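Local coordinates for transcription factor IWS1 (Saccharomyces cerevisiae, PDB 3NFQ), which takes part in regulating transcription by RNA polymerase II, interacting with SPT6, SPT5 and the polymerase, and may act during and after recruitment of TBP, at residues 69-82 with 109-121. Sequence-based numbering, arbitrary orientation.
Sequences ADTILDNNLLQSVR and LPVKTEHLKESGL
In the all-helical conserved central domain of Spn1, helix 113-119 and the loop leading into it pack against the helix 69-74, turn, helix 77-82 unit, through contacts from Leu73 and Leu78 to His115, Leu109 and Val111. Leu73 suits its place because its two branches do different work: CD2 sits nearly straight above the centre of the His115 imidazole in a CH-pi contact, 4.0 Å from the ring centroid, while CD1 packs against Pro110 CG. With CG anti to the carbonyl carbon (chi1 -69°), the Leu73 side chain runs across that of His115 at about a right angle, which lays CD2 over the ring; Glu114 CG covers the other face. Leu78 also forks, its CD2 meeting Leu109 CD1 tip to tip at 3.8 Å and its CD1 reaching Val111 CG2 at 3.9 Å. Ala69, small enough for close approach, sets CB against Leu109 CD2. In the turn itself, the Asn76 amide stacks on the Glu118 carboxylate, the planes 24° apart. Ser119 fits a tight spot: its CB lies 3.8 Å from Leu78 CB, while OG donates to His115 O and, by accepting from Leu121 N (3.1 Å), closes an ST turn. At the far end Arg82, its chain bent, brings NH1 to Ser119 O (3.1 Å), although that oxygen's position is less certain; NH2 makes a salt bridge with Glu86. A leucine in place of Arg82 would probably leave Glu86 without its salt-bridge mate and Ser119 O without this donor. A water donates to both Gln79 OE1 and Glu118 O, and the axes of the segments 77-82 and 113-119 come within 8.6 Å at 60°. Leu106 of helix 96-107 touches both Leu78 and Leu121, extending the apolar seam characteristic of a helical bundle, consistent with the TFIIS N-terminal family assignment of this part of the chain.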
loop_
_atom_site.group_PDB
_atom_site.type_symbol
_atom_site.label_atom_id
_atom_site.label_comp_id
_atom_site.label_asym_id
_atom_site.label_seq_id
_atom_site.Cartn_x
_atom_site.Cartn_y
_atom_site.Cartn_z
ATOM N N ALA A 69 12.859 0.817 -8.265
ATOM C CA ALA A 69 11.621 1.462 -8.767
ATOM C C ALA A 69 10.996 0.810 -9.989
ATOM O O ALA A 69 9.778 0.547 -10.045
ATOM C CB ALA A 69 11.828 2.970 -9.026
ATOM N N ASP A 70 11.830 0.586 -11.004
ATOM C CA ASP A 70 11.398 -0.100 -12.213
ATOM C C ASP A 70 10.795 -1.449 -11.921
ATOM O O ASP A 70 9.705 -1.735 -12.406
ATOM C CB ASP A 70 12.585 -0.290 -13.181
ATOM C CG ASP A 70 13.001 0.993 -13.864
ATOM O OD1 ASP A 70 12.203 1.959 -13.903
ATOM O OD2 ASP A 70 14.153 1.023 -14.370
ATOM N N THR A 71 11.475 -2.279 -11.124
ATOM C CA THR A 71 10.963 -3.620 -10.814
ATOM C C THR A 71 9.631 -3.567 -10.038
ATOM O O THR A 71 8.708 -4.343 -10.315
ATOM C CB THR A 71 11.918 -4.432 -9.921
ATOM O OG1 THR A 71 13.284 -4.300 -10.377
ATOM C CG2 THR A 71 11.492 -5.896 -9.930
ATOM N N ILE A 72 9.577 -2.664 -9.053
ATOM C CA ILE A 72 8.357 -2.409 -8.248
ATOM C C ILE A 72 7.243 -2.038 -9.190
ATOM O O ILE A 72 6.159 -2.639 -9.146
ATOM C CB ILE A 72 8.601 -1.244 -7.246
ATOM C CG1 ILE A 72 9.512 -1.750 -6.157
ATOM C CG2 ILE A 72 7.264 -0.694 -6.652
ATOM C CD1 ILE A 72 10.276 -0.645 -5.377
ATOM N N LEU A 73 7.497 -1.070 -10.054
ATOM C CA LEU A 73 6.419 -0.588 -10.943
ATOM C C LEU A 73 6.053 -1.609 -12.013
ATOM O O LEU A 73 4.870 -1.799 -12.343
ATOM C CB LEU A 73 6.802 0.765 -11.584
ATOM C CG LEU A 73 6.852 1.926 -10.587
ATOM C CD1 LEU A 73 7.412 3.184 -11.233
ATOM C CD2 LEU A 73 5.497 2.260 -9.970
ATOM N N ASP A 74 7.052 -2.262 -12.587
ATOM C CA ASP A 74 6.782 -3.250 -13.648
ATOM C C ASP A 74 6.055 -4.495 -13.162
ATOM O O ASP A 74 5.297 -5.076 -13.927
ATOM C CB ASP A 74 8.067 -3.649 -14.357
ATOM C CG ASP A 74 8.636 -2.532 -15.211
ATOM O OD1 ASP A 74 7.908 -1.571 -15.569
ATOM O OD2 ASP A 74 9.844 -2.612 -15.503
ATOM N N ASN A 75 6.261 -4.910 -11.910
ATOM C CA ASN A 75 5.590 -6.103 -11.359
ATOM C C ASN A 75 4.306 -5.867 -10.551
ATOM O O ASN A 75 3.867 -6.762 -9.832
ATOM C CB ASN A 75 6.588 -6.895 -10.540
ATOM C CG ASN A 75 7.696 -7.440 -11.413
ATOM O OD1 ASN A 75 8.784 -6.858 -11.502
ATOM N ND2 ASN A 75 7.377 -8.476 -12.160
ATOM N N ASN A 76 3.746 -4.658 -10.645
ATOM C CA ASN A 76 2.485 -4.308 -10.012
ATOM C C ASN A 76 2.510 -4.538 -8.503
ATOM O O ASN A 76 1.503 -4.926 -7.907
ATOM C CB ASN A 76 1.331 -5.111 -10.664
ATOM C CG ASN A 76 -0.044 -4.471 -10.472
ATOM O OD1 ASN A 76 -1.078 -5.132 -10.671
ATOM N ND2 ASN A 76 -0.075 -3.194 -10.125
ATOM N N LEU A 77 3.650 -4.300 -7.861
ATOM C CA LEU A 77 3.676 -4.316 -6.424
ATOM C C LEU A 77 2.701 -3.285 -5.813
ATOM O O LEU A 77 2.179 -3.467 -4.716
ATOM C CB LEU A 77 5.091 -4.061 -5.936
ATOM C CG LEU A 77 5.352 -4.205 -4.427
ATOM C CD1 LEU A 77 5.093 -5.612 -3.901
ATOM C CD2 LEU A 77 6.801 -3.768 -4.066
ATOM N N LEU A 78 2.430 -2.207 -6.525
ATOM C CA LEU A 78 1.458 -1.212 -6.002
ATOM C C LEU A 78 0.071 -1.793 -5.750
ATOM O O LEU A 78 -0.711 -1.280 -4.983
ATOM C CB LEU A 78 1.421 -0.009 -6.926
ATOM C CG LEU A 78 2.657 0.870 -6.995
ATOM C CD1 LEU A 78 2.406 2.135 -7.896
ATOM C CD2 LEU A 78 3.026 1.248 -5.574
ATOM N N GLN A 79 -0.226 -2.919 -6.378
ATOM C CA GLN A 79 -1.493 -3.594 -6.086
ATOM C C GLN A 79 -1.564 -4.020 -4.641
ATOM O O GLN A 79 -2.584 -3.910 -3.987
ATOM C CB GLN A 79 -1.649 -4.849 -6.958
ATOM C CG GLN A 79 -3.141 -5.273 -6.983
ATOM C CD GLN A 79 -3.328 -6.508 -7.828
ATOM O OE1 GLN A 79 -4.177 -6.540 -8.731
ATOM N NE2 GLN A 79 -2.503 -7.506 -7.576
ATOM N N SER A 80 -0.495 -4.631 -4.175
ATOM C CA SER A 80 -0.418 -5.029 -2.771
ATOM C C SER A 80 -0.388 -3.832 -1.813
ATOM O O SER A 80 -0.945 -3.924 -0.745
ATOM C CB SER A 80 0.821 -5.868 -2.528
ATOM O OG SER A 80 0.739 -7.120 -3.216
ATOM N N VAL A 81 0.286 -2.750 -2.198
ATOM C CA VAL A 81 0.250 -1.488 -1.407
ATOM C C VAL A 81 -1.151 -0.982 -1.322
ATOM O O VAL A 81 -1.650 -0.613 -0.259
ATOM C CB VAL A 81 1.181 -0.408 -2.014
ATOM C CG1 VAL A 81 1.018 0.973 -1.276
ATOM C CG2 VAL A 81 2.614 -0.917 -1.996
ATOM N N ARG A 82 -1.857 -1.037 -2.442
ATOM C CA ARG A 82 -3.210 -0.599 -2.441
ATOM C C ARG A 82 -4.066 -1.441 -1.538
ATOM O O ARG A 82 -4.956 -0.921 -0.859
ATOM C CB ARG A 82 -3.730 -0.734 -3.875
ATOM C CG ARG A 82 -5.177 -0.413 -4.001
ATOM C CD ARG A 82 -5.675 -1.303 -5.121
ATOM N NE ARG A 82 -6.457 -2.342 -4.588
ATOM C CZ ARG A 82 -6.793 -3.503 -5.148
ATOM N NH1 ARG A 82 -6.388 -3.943 -6.339
ATOM N NH2 ARG A 82 -7.573 -4.260 -4.408
ATOM N N LEU A 109 8.271 7.412 -5.365
ATOM C CA LEU A 109 8.195 6.496 -6.487
ATOM C C LEU A 109 7.673 7.194 -7.715
ATOM O O LEU A 109 6.734 7.969 -7.601
ATOM C CB LEU A 109 7.188 5.383 -6.166
ATOM C CG LEU A 109 7.585 3.958 -5.877
ATOM C CD1 LEU A 109 6.295 3.119 -5.886
ATOM C CD2 LEU A 109 8.592 3.372 -6.902
ATOM N N PRO A 110 8.290 6.951 -8.891
ATOM C CA PRO A 110 7.794 7.609 -10.102
ATOM C C PRO A 110 6.469 7.044 -10.685
ATOM O O PRO A 110 6.422 6.588 -11.846
ATOM C CB PRO A 110 8.972 7.489 -11.083
ATOM C CG PRO A 110 9.730 6.278 -10.604
ATOM C CD PRO A 110 9.537 6.188 -9.130
ATOM N N VAL A 111 5.396 7.094 -9.899
ATOM C CA VAL A 111 4.103 6.531 -10.326
ATOM C C VAL A 111 3.449 7.294 -11.494
ATOM O O VAL A 111 3.404 8.523 -11.505
ATOM C CB VAL A 111 3.157 6.505 -9.122
ATOM C CG1 VAL A 111 1.808 5.894 -9.482
ATOM C CG2 VAL A 111 3.827 5.746 -7.970
ATOM N N LYS A 112 2.871 6.555 -12.429
ATOM C CA LYS A 112 2.153 7.152 -13.557
ATOM C C LYS A 112 0.716 6.648 -13.593
ATOM O O LYS A 112 0.344 5.706 -12.892
ATOM C CB LYS A 112 2.838 6.792 -14.880
ATOM C CG LYS A 112 4.313 7.146 -14.983
ATOM C CD LYS A 112 4.529 8.639 -14.708
ATOM C CE LYS A 112 5.984 9.058 -14.892
ATOM N NZ LYS A 112 6.032 10.518 -14.687
ATOM N N THR A 113 -0.097 7.269 -14.437
ATOM C CA THR A 113 -1.484 6.887 -14.553
ATOM C C THR A 113 -1.647 5.374 -14.819
ATOM O O THR A 113 -2.502 4.741 -14.226
ATOM C CB THR A 113 -2.210 7.748 -15.613
ATOM O OG1 THR A 113 -2.315 9.105 -15.136
ATOM C CG2 THR A 113 -3.629 7.214 -15.872
ATOM N N GLU A 114 -0.814 4.794 -15.670
ATOM C CA GLU A 114 -0.981 3.371 -15.991
ATOM C C GLU A 114 -0.810 2.446 -14.777
ATOM O O GLU A 114 -1.495 1.415 -14.660
ATOM C CB GLU A 114 -0.064 2.916 -17.128
ATOM C CG GLU A 114 1.406 3.202 -16.933
ATOM C CD GLU A 114 1.867 4.521 -17.596
ATOM O OE1 GLU A 114 1.031 5.482 -17.736
ATOM O OE2 GLU A 114 3.079 4.576 -17.963
ATOM N N HIS A 115 0.115 2.803 -13.887
ATOM C CA HIS A 115 0.282 2.038 -12.650
ATOM C C HIS A 115 -0.899 2.182 -11.727
ATOM O O HIS A 115 -1.291 1.206 -11.106
ATOM C CB HIS A 115 1.539 2.452 -11.923
ATOM C CG HIS A 115 2.725 2.620 -12.816
ATOM N ND1 HIS A 115 3.359 1.559 -13.435
ATOM C CD2 HIS A 115 3.421 3.726 -13.159
ATOM C CE1 HIS A 115 4.385 2.011 -14.132
ATOM N NE2 HIS A 115 4.449 3.321 -13.974
ATOM N N LEU A 116 -1.448 3.389 -11.609
ATOM C CA LEU A 116 -2.652 3.596 -10.789
ATOM C C LEU A 116 -3.826 2.731 -11.276
ATOM O O LEU A 116 -4.603 2.202 -10.477
ATOM C CB LEU A 116 -3.062 5.071 -10.793
ATOM C CG LEU A 116 -2.013 6.005 -10.195
ATOM C CD1 LEU A 116 -2.373 7.471 -10.426
ATOM C CD2 LEU A 116 -1.867 5.712 -8.735
ATOM N N LYS A 117 -3.969 2.636 -12.592
ATOM C CA LYS A 117 -5.064 1.881 -13.187
ATOM C C LYS A 117 -4.880 0.408 -12.913
ATOM O O LYS A 117 -5.798 -0.267 -12.474
ATOM C CB LYS A 117 -5.114 2.096 -14.699
ATOM C CG LYS A 117 -5.565 3.491 -15.108
ATOM C CD LYS A 117 -7.009 3.771 -14.735
ATOM C CE LYS A 117 -7.508 5.042 -15.428
ATOM N NZ LYS A 117 -8.756 5.512 -14.719
ATOM N N GLU A 118 -3.672 -0.071 -13.103
ATOM C CA GLU A 118 -3.400 -1.479 -13.059
ATOM C C GLU A 118 -3.432 -2.018 -11.600
ATOM O O GLU A 118 -3.817 -3.163 -11.321
ATOM C CB GLU A 118 -2.028 -1.618 -13.691
ATOM C CG GLU A 118 -1.399 -2.963 -13.655
ATOM C CD GLU A 118 0.036 -2.874 -14.118
ATOM O OE1 GLU A 118 0.521 -1.713 -14.285
ATOM O OE2 GLU A 118 0.677 -3.950 -14.301
ATOM N N SER A 119 -3.080 -1.149 -10.667
ATOM C CA SER A 119 -3.005 -1.535 -9.267
ATOM C C SER A 119 -4.273 -1.242 -8.500
ATOM O O SER A 119 -4.462 -1.760 -7.405
ATOM C CB SER A 119 -1.828 -0.779 -8.648
ATOM O OG SER A 119 -2.082 0.609 -8.634
ATOM N N GLY A 120 -5.148 -0.410 -9.068
ATOM C CA GLY A 120 -6.309 0.124 -8.353
ATOM C C GLY A 120 -5.967 1.181 -7.321
ATOM O O GLY A 120 -6.826 1.615 -6.576
ATOM N N LEU A 121 -4.686 1.555 -7.229
ATOM C CA LEU A 121 -4.244 2.518 -6.229
ATOM C C LEU A 121 -4.871 3.883 -6.458
ATOM O O LEU A 121 -5.116 4.591 -5.515
ATOM C CB LEU A 121 -2.704 2.628 -6.209
ATOM C CG LEU A 121 -2.048 3.443 -5.110
ATOM C CD1 LEU A 121 -2.350 2.894 -3.689
ATOM C CD2 LEU A 121 -0.578 3.503 -5.362
HETATM O O HOH W 1 -5.729 -4.107 -9.356
#